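Lactaldehyde dehydrogenase (Methanocaldococcus jannaschii, PDB 3PQA) oxidises lactaldehyde to lactate with NAD(+) as the preferred electron acceptor, a step in the biosynthesis of coenzyme F420. Local coordinates at residues 178-181 with 182-186; 281-284 with 285-289. All coordinates share one frame; numbering follows the deposited sequence.

Contact 1 of 2, residues 178-181 with 182-186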
loop_
_atom_site.group_PDB
_atom_site.type_symbol
_atom_site.label_atom_id
_atom_site.label_comp_id
_atom_site.label_asym_id
_atom_site.label_seq_id
_atom_site.Cartn_x
_atom_site.Cartn_y
_atom_site.Cartn_z
ATOM N N LYS B 178 12.763 -17.953 -28.911
ATOM C CA LYS B 178 12.319 -19.332 -29.136
ATOM C C LYS B 178 11.582 -19.887 -27.906
ATOM O O LYS B 178 10.520 -20.501 -28.037
ATOM C CB LYS B 178 13.509 -20.228 -29.482
ATOM C CG LYS B 178 14.146 -19.924 -30.827
ATOM C CD LYS B 178 15.396 -20.775 -30.992
ATOM C CE LYS B 178 16.153 -20.429 -32.258
ATOM N NZ LYS B 178 17.433 -21.190 -32.286
ATOM N N ILE B 179 12.154 -19.655 -26.720
ATOM C CA ILE B 179 11.524 -20.046 -25.448
ATOM C C ILE B 179 10.139 -19.401 -25.256
ATOM O O ILE B 179 9.174 -20.084 -24.883
ATOM C CB ILE B 179 12.455 -19.741 -24.238
ATOM C CG1 ILE B 179 13.564 -20.795 -24.148
ATOM C CG2 ILE B 179 11.669 -19.660 -22.916
ATOM C CD1 ILE B 179 14.689 -20.439 -23.186
ATOM N N ILE B 180 10.044 -18.098 -25.529
ATOM C CA ILE B 180 8.760 -17.377 -25.462
ATOM C C ILE B 180 7.775 -17.962 -26.478
ATOM O O ILE B 180 6.624 -18.242 -26.137
ATOM C CB ILE B 180 8.943 -15.845 -25.689
ATOM C CG1 ILE B 180 9.717 -15.238 -24.515
ATOM C CG2 ILE B 180 7.575 -15.137 -25.867
ATOM C CD1 ILE B 180 10.355 -13.893 -24.781
ATOM N N GLU B 181 8.241 -18.170 -27.712
ATOM C CA GLU B 181 7.429 -18.823 -28.747
ATOM C C GLU B 181 6.871 -20.183 -28.274
ATOM O O GLU B 181 5.695 -20.470 -28.469
ATOM C CB GLU B 181 8.239 -18.950 -30.045
ATOM C CG GLU B 181 7.501 -19.609 -31.205
ATOM C CD GLU B 181 8.373 -19.799 -32.438
ATOM O OE1 GLU B 181 9.274 -18.964 -32.688
ATOM O OE2 GLU B 181 8.150 -20.795 -33.161
ATOM N N ASN B 182 7.705 -21.010 -27.649
ATOM C CA ASN B 182 7.257 -22.308 -27.117
ATOM C C ASN B 182 6.140 -22.174 -26.078
ATOM O O ASN B 182 5.175 -22.943 -26.084
ATOM C CB ASN B 182 8.420 -23.080 -26.501
ATOM C CG ASN B 182 9.435 -23.535 -27.532
ATOM O OD1 ASN B 182 9.112 -23.712 -28.703
ATOM N ND2 ASN B 182 10.672 -23.720 -27.098
ATOM N N ALA B 183 6.291 -21.198 -25.187
ATOM C CA ALA B 183 5.293 -20.931 -24.149
ATOM C C ALA B 183 3.980 -20.452 -24.737
ATOM O O ALA B 183 2.902 -20.876 -24.298
ATOM C CB ALA B 183 5.819 -19.911 -23.168
ATOM N N LEU B 184 4.068 -19.561 -25.720
ATOM C CA LEU B 184 2.880 -19.042 -26.390
ATOM C C LEU B 184 2.114 -20.174 -27.092
ATOM O O LEU B 184 0.895 -20.294 -26.943
ATOM C CB LEU B 184 3.249 -17.928 -27.379
ATOM C CG LEU B 184 3.784 -16.625 -26.765
ATOM C CD1 LEU B 184 4.251 -15.654 -27.851
ATOM C CD2 LEU B 184 2.750 -15.965 -25.834
ATOM N N LYS B 185 2.844 -21.015 -27.817
ATOM C CA LYS B 185 2.255 -22.173 -28.500
ATOM C C LYS B 185 1.557 -23.121 -27.529
ATOM O O LYS B 185 0.438 -23.568 -27.788
ATOM C CB LYS B 185 3.331 -22.927 -29.279
ATOM C CG LYS B 185 3.716 -22.234 -30.560
ATOM C CD LYS B 185 4.790 -22.992 -31.317
ATOM C CE LYS B 185 5.030 -22.341 -32.671
ATOM N NZ LYS B 185 6.434 -22.528 -33.128
ATOM N N LYS B 186 2.228 -23.416 -26.418
ATOM C CA LYS B 186 1.704 -24.308 -25.388
ATOM C C LYS B 186 0.334 -23.853 -24.870
ATOM O O LYS B 186 -0.544 -24.681 -24.629
ATOM C CB LYS B 186 2.708 -24.423 -24.243
ATOM C CG LYS B 186 2.331 -25.373 -23.120
ATOM C CD LYS B 186 3.491 -25.524 -22.139
ATOM C CE LYS B 186 3.124 -26.411 -20.952
ATOM N NZ LYS B 186 2.915 -27.819 -21.379
#

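Contact 2 of 2, residues 281-284 with 285-289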
loop_
_atom_site.group_PDB
_atom_site.type_symbol
_atom_site.label_atom_id
_atom_site.label_comp_id
_atom_site.label_asym_id
_atom_site.label_seq_id
_atom_site.Cartn_x
_atom_site.Cartn_y
_atom_site.Cartn_z
ATOM N N ILE B 281 36.590 6.009 -7.078
ATOM C CA ILE B 281 36.642 5.753 -5.632
ATOM C C ILE B 281 37.193 7.025 -5.009
ATOM O O ILE B 281 38.268 7.493 -5.426
ATOM C CB ILE B 281 37.546 4.531 -5.264
ATOM C CG1 ILE B 281 37.017 3.253 -5.925
ATOM C CG2 ILE B 281 37.667 4.357 -3.729
ATOM C CD1 ILE B 281 37.898 2.022 -5.720
ATOM N N LEU B 282 36.436 7.592 -4.066
ATOM C CA LEU B 282 36.902 8.688 -3.224
ATOM C C LEU B 282 37.308 8.095 -1.882
ATOM O O LEU B 282 36.529 7.377 -1.256
ATOM C CB LEU B 282 35.814 9.759 -3.066
ATOM C CG LEU B 282 35.088 10.190 -4.344
ATOM C CD1 LEU B 282 34.037 11.256 -4.033
ATOM C CD2 LEU B 282 36.091 10.707 -5.362
ATOM N N VAL B 283 38.532 8.377 -1.450
ATOM C CA VAL B 283 39.046 7.791 -0.218
ATOM C C VAL B 283 39.654 8.871 0.666
ATOM O O VAL B 283 40.337 9.770 0.181
ATOM C CB VAL B 283 40.043 6.614 -0.499
ATOM C CG1 VAL B 283 41.259 7.076 -1.324
ATOM C CG2 VAL B 283 40.465 5.923 0.803
ATOM N N ASP B 284 39.369 8.798 1.962
ATOM C CA ASP B 284 39.931 9.766 2.901
ATOM C C ASP B 284 41.455 9.771 2.833
ATOM O O ASP B 284 42.071 8.704 2.828
ATOM C CB ASP B 284 39.490 9.468 4.328
ATOM C CG ASP B 284 39.752 10.637 5.256
ATOM O OD1 ASP B 284 38.839 11.465 5.416
ATOM O OD2 ASP B 284 40.879 10.751 5.789
ATOM N N GLU B 285 42.037 10.974 2.803
ATOM C CA GLU B 285 43.494 11.166 2.788
ATOM C C GLU B 285 44.203 10.311 3.818
ATOM O O GLU B 285 45.284 9.759 3.545
ATOM C CB GLU B 285 43.855 12.633 3.060
ATOM C CG GLU B 285 43.633 13.548 1.868
ATOM C CD GLU B 285 43.964 15.008 2.155
ATOM O OE1 GLU B 285 44.507 15.304 3.245
ATOM O OE2 GLU B 285 43.650 15.861 1.300
ATOM N N SER B 286 43.598 10.221 4.999
ATOM C CA SER B 286 44.235 9.587 6.145
ATOM C C SER B 286 44.436 8.079 5.936
ATOM O O SER B 286 45.330 7.487 6.542
ATOM C CB SER B 286 43.459 9.874 7.444
ATOM O OG SER B 286 42.418 8.929 7.649
ATOM N N ILE B 287 43.631 7.469 5.064
ATOM C CA ILE B 287 43.715 6.020 4.858
ATOM C C ILE B 287 44.027 5.625 3.404
ATOM O O ILE B 287 44.006 4.433 3.069
ATOM C CB ILE B 287 42.422 5.282 5.320
ATOM C CG1 ILE B 287 41.184 5.850 4.620
ATOM C CG2 ILE B 287 42.277 5.317 6.850
ATOM C CD1 ILE B 287 40.044 4.840 4.514
ATOM N N ALA B 288 44.313 6.627 2.570
ATOM C CA ALA B 288 44.420 6.443 1.123
ATOM C C ALA B 288 45.544 5.485 0.728
ATOM O O ALA B 288 45.341 4.596 -0.100
ATOM C CB ALA B 288 44.580 7.780 0.423
ATOM N N ASP B 289 46.724 5.663 1.318
ATOM C CA ASP B 289 47.843 4.767 1.022
ATOM C C ASP B 289 47.545 3.306 1.353
ATOM O O ASP B 289 47.857 2.423 0.553
ATOM C CB ASP B 289 49.130 5.203 1.738
ATOM C CG ASP B 289 49.628 6.561 1.282
ATOM O OD1 ASP B 289 49.435 6.934 0.107
ATOM O OD2 ASP B 289 50.253 7.249 2.114
#

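Contact 1 of 2, residues 178-181 with 182-186
K185 lies alongside E181, one helical turn earlier, and the two side chains point the same way. The K185 chain passes over the backbone carbonyl of E181. K185 CB is 3.5 Å from E181 O, and K185 CG is slightly nearer, at 3.4 Å from E181 O. CD is still beside that oxygen. K185 CE has moved on to the carboxylate, 3.5 Å from E181 OE2. NZ completes a salt bridge with E181 OE2. The modelled separation of K185 NZ and E181 OE2, 2.4 Å, is very short, so its exact value is doubtful. E181 CG is anti to the backbone N (chi1 -180°), and the extended chain carries the carboxylate to the lysine. With an alanine here in place of the glutamate the carboxylate is gone, and the K185 ammonium is likely to lose this partner and turn more freely.

These residues form the last turns of helix 171-186. It is the helix of a beta-alpha-beta unit with the parallel strands 160-165 and 194-196, part of the Rossmann-type cofactor domain of aldehyde dehydrogenases. Regular i to i+4 backbone bonds run through the contact, for example L184 N to I180 O at 2.9 Å.

On the buried side, I180 and L184 stand side by side. I180 CG2 meets L184 CD1 at 3.9 Å. I180 and A183 pack against I65 of helix 55-71, and L184 touches V189 and V193. N182 CG sits 3.3 Å from K178 O, while its CB is nearer to I179 O. Its ND2 is hydrogen-bonded to Q68 OE1, and Q68 NE2 also bonds to I179 O.

Contact 2 of 2, residues 281-284 with 285-289
The carboxylate of D284 is met by the backbone amide of S286 at one oxygen, OD2. S286 N donates to D284 OD2 at 2.9 Å. It approaches on the anti side, 25° out of the carboxylate plane. S286 OG is close to the same oxygen, 3.0 Å from D284 OD2. D284 CG is anti to the backbone N (chi1 -165°), which swings the carboxylate over the following residues. The backbone carbonyl of D284 is the second flat group. I287 N bonds to D284 O at 3.0 Å from above the carbonyl plane, 50° out of it.

The side-chain bond closes an Asx turn, and the backbone bond closes a type I beta turn over residues 284-287. Together they turn the chain from strand 278-284 into helix 288-300, with I287 at the N-cap position.

On the side of the turn that V283 faces, the contact is apolar. V283 points its two methyls at different residues: CG1 to A288 CB at 3.8 Å, and CG2 to I287 CG1 at 3.9 Å. V283 and I287 also touch V250 of strand 246-250, and V283 reaches F291 further along helix 288-300.

K252 touches the side chains of D284 and S286. The N-H of S286 directed at OD2 would probably help to hold the D284 carboxylate in its charged form.

How the contacts relate
Both contacts are local and away from the annotated sites, and no other subunit touches either. Their centres are 53 Å apart, on opposite sides of the chain's centre. Contact 1 stays within one helix, in the cofactor domain. One side of it is buried against helix 55-71 and the other carries charged groups near the surface. Contact 2 is mostly buried and joins two elements, a strand paired on both edges and the helix that follows it, in the catalytic domain. The chemistry differs accordingly. The helix of contact 1 repeats its backbone bonds and adds a lysine-glutamate ion pair. The corner of contact 2 spends its carboxylate on a backbone amide.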